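Local coordinates for protein D-alanyl transferase DltD (Enterococcus faecalis, PDB 6O93) that probably transfers D-alanine onto lipoteichoic acid during cell wall biogenesis in this Gram-positive bacterium, at residues Gln106-Lys111 and Ser270-Asp275. Sequence-based numbering, arbitrary orientation.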
ATOM      1  N   GLN A 106       6.753   1.941   9.355  1.00 21.01           N
ATOM      2  CA  GLN A 106       6.025   1.490  10.533  1.00 22.34           C
ATOM      3  C   GLN A 106       5.427   0.102  10.345  1.00 20.12           C
ATOM      4  O   GLN A 106       5.047  -0.533  11.333  1.00 20.30           O
ATOM      5  CB  GLN A 106       4.920   2.489  10.880  1.00 24.06           C
ATOM      6  CG  GLN A 106       5.416   3.903  11.172  1.00 26.11           C
ATOM      7  CD  GLN A 106       5.707   4.704   9.910  1.00 27.04           C
ATOM      8  OE1 GLN A 106       5.347   4.298   8.802  1.00 27.07           O
ATOM      9  NE2 GLN A 106       6.366   5.845  10.073  1.00 26.52           N
ATOM     10  N   TRP A 107       5.333  -0.378   9.102  1.00 19.19           N
ATOM     11  CA  TRP A 107       4.864  -1.739   8.863  1.00 19.47           C
ATOM     12  C   TRP A 107       5.790  -2.772   9.488  1.00 18.84           C
ATOM     13  O   TRP A 107       5.332  -3.831   9.935  1.00 18.86           O
ATOM     14  CB  TRP A 107       4.765  -2.012   7.362  1.00 19.98           C
ATOM     15  CG  TRP A 107       3.646  -1.325   6.652  1.00 20.32           C
ATOM     16  CD1 TRP A 107       2.695  -0.510   7.194  1.00 20.74           C
ATOM     17  CD2 TRP A 107       3.358  -1.403   5.253  1.00 18.65           C
ATOM     18  NE1 TRP A 107       1.833  -0.075   6.214  1.00 19.51           N
ATOM     19  CE2 TRP A 107       2.220  -0.612   5.015  1.00 18.97           C
ATOM     20  CE3 TRP A 107       3.955  -2.071   4.178  1.00 18.83           C
ATOM     21  CZ2 TRP A 107       1.666  -0.467   3.744  1.00 18.81           C
ATOM     22  CZ3 TRP A 107       3.405  -1.927   2.919  1.00 18.95           C
ATOM     23  CH2 TRP A 107       2.272  -1.131   2.712  1.00 18.70           C
ATOM     24  N   PHE A 108       7.090  -2.490   9.517  1.00 18.26           N
ATOM     25  CA  PHE A 108       8.105  -3.504   9.794  1.00 17.75           C
ATOM     26  C   PHE A 108       8.403  -3.576  11.292  1.00 18.36           C
ATOM     27  O   PHE A 108       9.538  -3.435  11.744  1.00 19.26           O
ATOM     28  CB  PHE A 108       9.360  -3.210   8.976  1.00 17.35           C
ATOM     29  CG  PHE A 108       9.129  -3.265   7.490  1.00 16.67           C
ATOM     30  CD1 PHE A 108       8.522  -2.207   6.828  1.00 16.87           C
ATOM     31  CD2 PHE A 108       9.502  -4.378   6.756  1.00 17.22           C
ATOM     32  CE1 PHE A 108       8.296  -2.259   5.466  1.00 16.12           C
ATOM     33  CE2 PHE A 108       9.280  -4.436   5.391  1.00 16.96           C
ATOM     34  CZ  PHE A 108       8.673  -3.375   4.746  1.00 16.44           C
ATOM     35  N   VAL A 109       7.345  -3.820  12.063  1.00 19.20           N
ATOM     36  CA  VAL A 109       7.491  -3.981  13.504  1.00 20.52           C
ATOM     37  C   VAL A 109       7.942  -5.402  13.827  1.00 20.77           C
ATOM     38  O   VAL A 109       7.881  -6.313  12.993  1.00 19.64           O
ATOM     39  CB  VAL A 109       6.187  -3.625  14.242  1.00 21.72           C
ATOM     40  CG1 VAL A 109       5.918  -2.128  14.141  1.00 21.90           C
ATOM     41  CG2 VAL A 109       5.007  -4.421  13.682  1.00 20.68           C
ATOM     42  N   LYS A 110       8.405  -5.585  15.065  1.00 23.64           N
ATOM     43  CA  LYS A 110       9.042  -6.837  15.462  1.00 25.18           C
ATOM     44  C   LYS A 110       8.146  -8.040  15.190  1.00 24.37           C
ATOM     45  O   LYS A 110       8.614  -9.072  14.694  1.00 22.98           O
ATOM     46  CB  LYS A 110       9.423  -6.778  16.943  1.00 27.85           C
ATOM     47  CG  LYS A 110      10.122  -8.031  17.457  1.00 30.95           C
ATOM     48  CD  LYS A 110      10.509  -7.899  18.926  1.00 34.01           C
ATOM     49  CE  LYS A 110      11.212  -9.150  19.433  1.00 36.61           C
ATOM     50  NZ  LYS A 110      11.646  -9.010  20.850  1.00 40.09           N
ATOM     51  N   LYS A 111       6.864  -7.938  15.520  1.00 25.66           N
ATOM     52  CA  LYS A 111       5.936  -9.048  15.347  1.00 27.45           C
ATOM     53  C   LYS A 111       5.172  -8.989  14.030  1.00 24.91           C
ATOM     54  O   LYS A 111       4.328  -9.854  13.781  1.00 23.80           O
ATOM     55  CB  LYS A 111       4.950  -9.087  16.517  1.00 31.40           C
ATOM     56  CG  LYS A 111       5.606  -9.430  17.850  1.00 36.29           C
ATOM     57  CD  LYS A 111       4.656  -9.236  19.023  1.00 40.25           C
ATOM     58  CE  LYS A 111       4.500  -7.763  19.384  1.00 43.02           C
ATOM     59  NZ  LYS A 111       3.454  -7.550  20.423  1.00 45.22           N
ATOM     60  N   SER A 270      11.654  -7.848  11.168  1.00 19.37           N
ATOM     61  CA  SER A 270      10.210  -8.000  11.048  1.00 18.47           C
ATOM     62  C   SER A 270       9.815  -9.117  10.088  1.00 17.88           C
ATOM     63  O   SER A 270      10.473  -9.316   9.057  1.00 16.64           O
ATOM     64  CB  SER A 270       9.585  -6.686  10.573  1.00 17.17           C
ATOM     65  OG  SER A 270       8.183  -6.818  10.436  1.00 17.34           O
ATOM     66  N   PRO A 271       8.744  -9.860  10.384  1.00 17.94           N
ATOM     67  CA  PRO A 271       8.156 -10.729   9.353  1.00 17.59           C
ATOM     68  C   PRO A 271       7.650  -9.960   8.148  1.00 16.79           C
ATOM     69  O   PRO A 271       7.410 -10.569   7.097  1.00 16.37           O
ATOM     70  CB  PRO A 271       7.006 -11.428  10.093  1.00 18.89           C
ATOM     71  CG  PRO A 271       7.344 -11.315  11.534  1.00 19.55           C
ATOM     72  CD  PRO A 271       8.074 -10.022  11.685  1.00 18.58           C
ATOM     73  N   GLU A 272       7.479  -8.640   8.264  1.00 16.47           N
ATOM     74  CA  GLU A 272       6.990  -7.851   7.139  1.00 16.54           C
ATOM     75  C   GLU A 272       7.958  -7.895   5.964  1.00 16.17           C
ATOM     76  O   GLU A 272       7.538  -7.736   4.813  1.00 14.78           O
ATOM     77  CB  GLU A 272       6.749  -6.406   7.584  1.00 17.95           C
ATOM     78  CG  GLU A 272       6.180  -5.488   6.502  1.00 16.78           C
ATOM     79  CD  GLU A 272       4.743  -5.815   6.143  1.00 16.59           C
ATOM     80  OE1 GLU A 272       4.078  -6.533   6.920  1.00 16.25           O
ATOM     81  OE2 GLU A 272       4.276  -5.349   5.082  1.00 16.33           O
ATOM     82  N   TYR A 273       9.253  -8.101   6.228  1.00 17.49           N
ATOM     83  CA  TYR A 273      10.203  -8.258   5.131  1.00 17.63           C
ATOM     84  C   TYR A 273       9.871  -9.489   4.303  1.00 18.26           C
ATOM     85  O   TYR A 273      10.012  -9.477   3.073  1.00 18.28           O
ATOM     86  CB  TYR A 273      11.633  -8.340   5.670  1.00 18.67           C
ATOM     87  CG  TYR A 273      12.113  -7.041   6.267  1.00 17.95           C
ATOM     88  CD1 TYR A 273      12.478  -5.977   5.453  1.00 17.36           C
ATOM     89  CD2 TYR A 273      12.192  -6.872   7.644  1.00 18.60           C
ATOM     90  CE1 TYR A 273      12.910  -4.783   5.990  1.00 17.21           C
ATOM     91  CE2 TYR A 273      12.626  -5.681   8.192  1.00 18.61           C
ATOM     92  CZ  TYR A 273      12.981  -4.639   7.358  1.00 17.58           C
ATOM     93  OH  TYR A 273      13.410  -3.450   7.891  1.00 18.44           O
ATOM     94  N   GLY A 274       9.419 -10.561   4.959  1.00 18.24           N
ATOM     95  CA  GLY A 274       8.943 -11.721   4.224  1.00 18.74           C
ATOM     96  C   GLY A 274       7.621 -11.466   3.526  1.00 18.65           C
ATOM     97  O   GLY A 274       7.430 -11.865   2.373  1.00 19.82           O
ATOM     98  N   ASP A 275       6.685 -10.804   4.213  1.00 17.64           N
ATOM     99  CA  ASP A 275       5.408 -10.478   3.589  1.00 18.10           C
ATOM    100  C   ASP A 275       5.607  -9.530   2.414  1.00 17.79           C
ATOM    101  O   ASP A 275       4.910  -9.628   1.396  1.00 16.25           O
ATOM    102  CB  ASP A 275       4.460  -9.863   4.617  1.00 17.21           C
ATOM    103  CG  ASP A 275       4.114 -10.818   5.736  1.00 18.12           C
ATOM    104  OD1 ASP A 275       4.494 -12.005   5.650  1.00 18.60           O
ATOM    105  OD2 ASP A 275       3.462 -10.379   6.707  1.00 19.01           O
TER
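Phe108 meets Glu272 over one face and Tyr273 obliquely at its CD2-CE2 side. Glu272 CG stands over the centre of that Phe108 face, 3.5 Å from the centroid, a CH-pi contact made by a methylene rather than by the carboxylate. The chain gets there because CG is anti to the backbone N (chi1 -178°), and a bend at chi2 then turns the carboxylate toward Trp107, with OE2 3.4 Å from Trp107 CE3. That approach is oblique to the indole, and Ser80 OG hydrogen-bonds the same OE2. Toward Tyr273, Phe108 CD2 lies over the middle of one tyrosine face, 3.5 Å from Tyr273 CE1. The centroids are 4.5 Å apart and the planes inclined at 45°, so the pair is neither a parallel stack nor a T-shape. The loop following strand 98-102 of the parallel sheet is thereby joined to the N-terminal part of helix 272-285, in a fold that is probably SGNH-hydrolase-like. Phe108 is the centre of an inverse gamma turn, beyond which Val109 offers its carbonyl to the other segment. Ser270 OG donates to Val109 O at 2.6 Å, with a C=O...donor angle of 143° and the donor tilted from the carbonyl plane. The same hydroxyl accepts from Glu272 N at 2.9 Å, a capping bond, so one oxygen links the turn leading into the helix to the loop. Pro271 CD packs against Lys110 O, 3.2 Å away, while helix 309-324 brings Leu319 against both Phe108 and Tyr273.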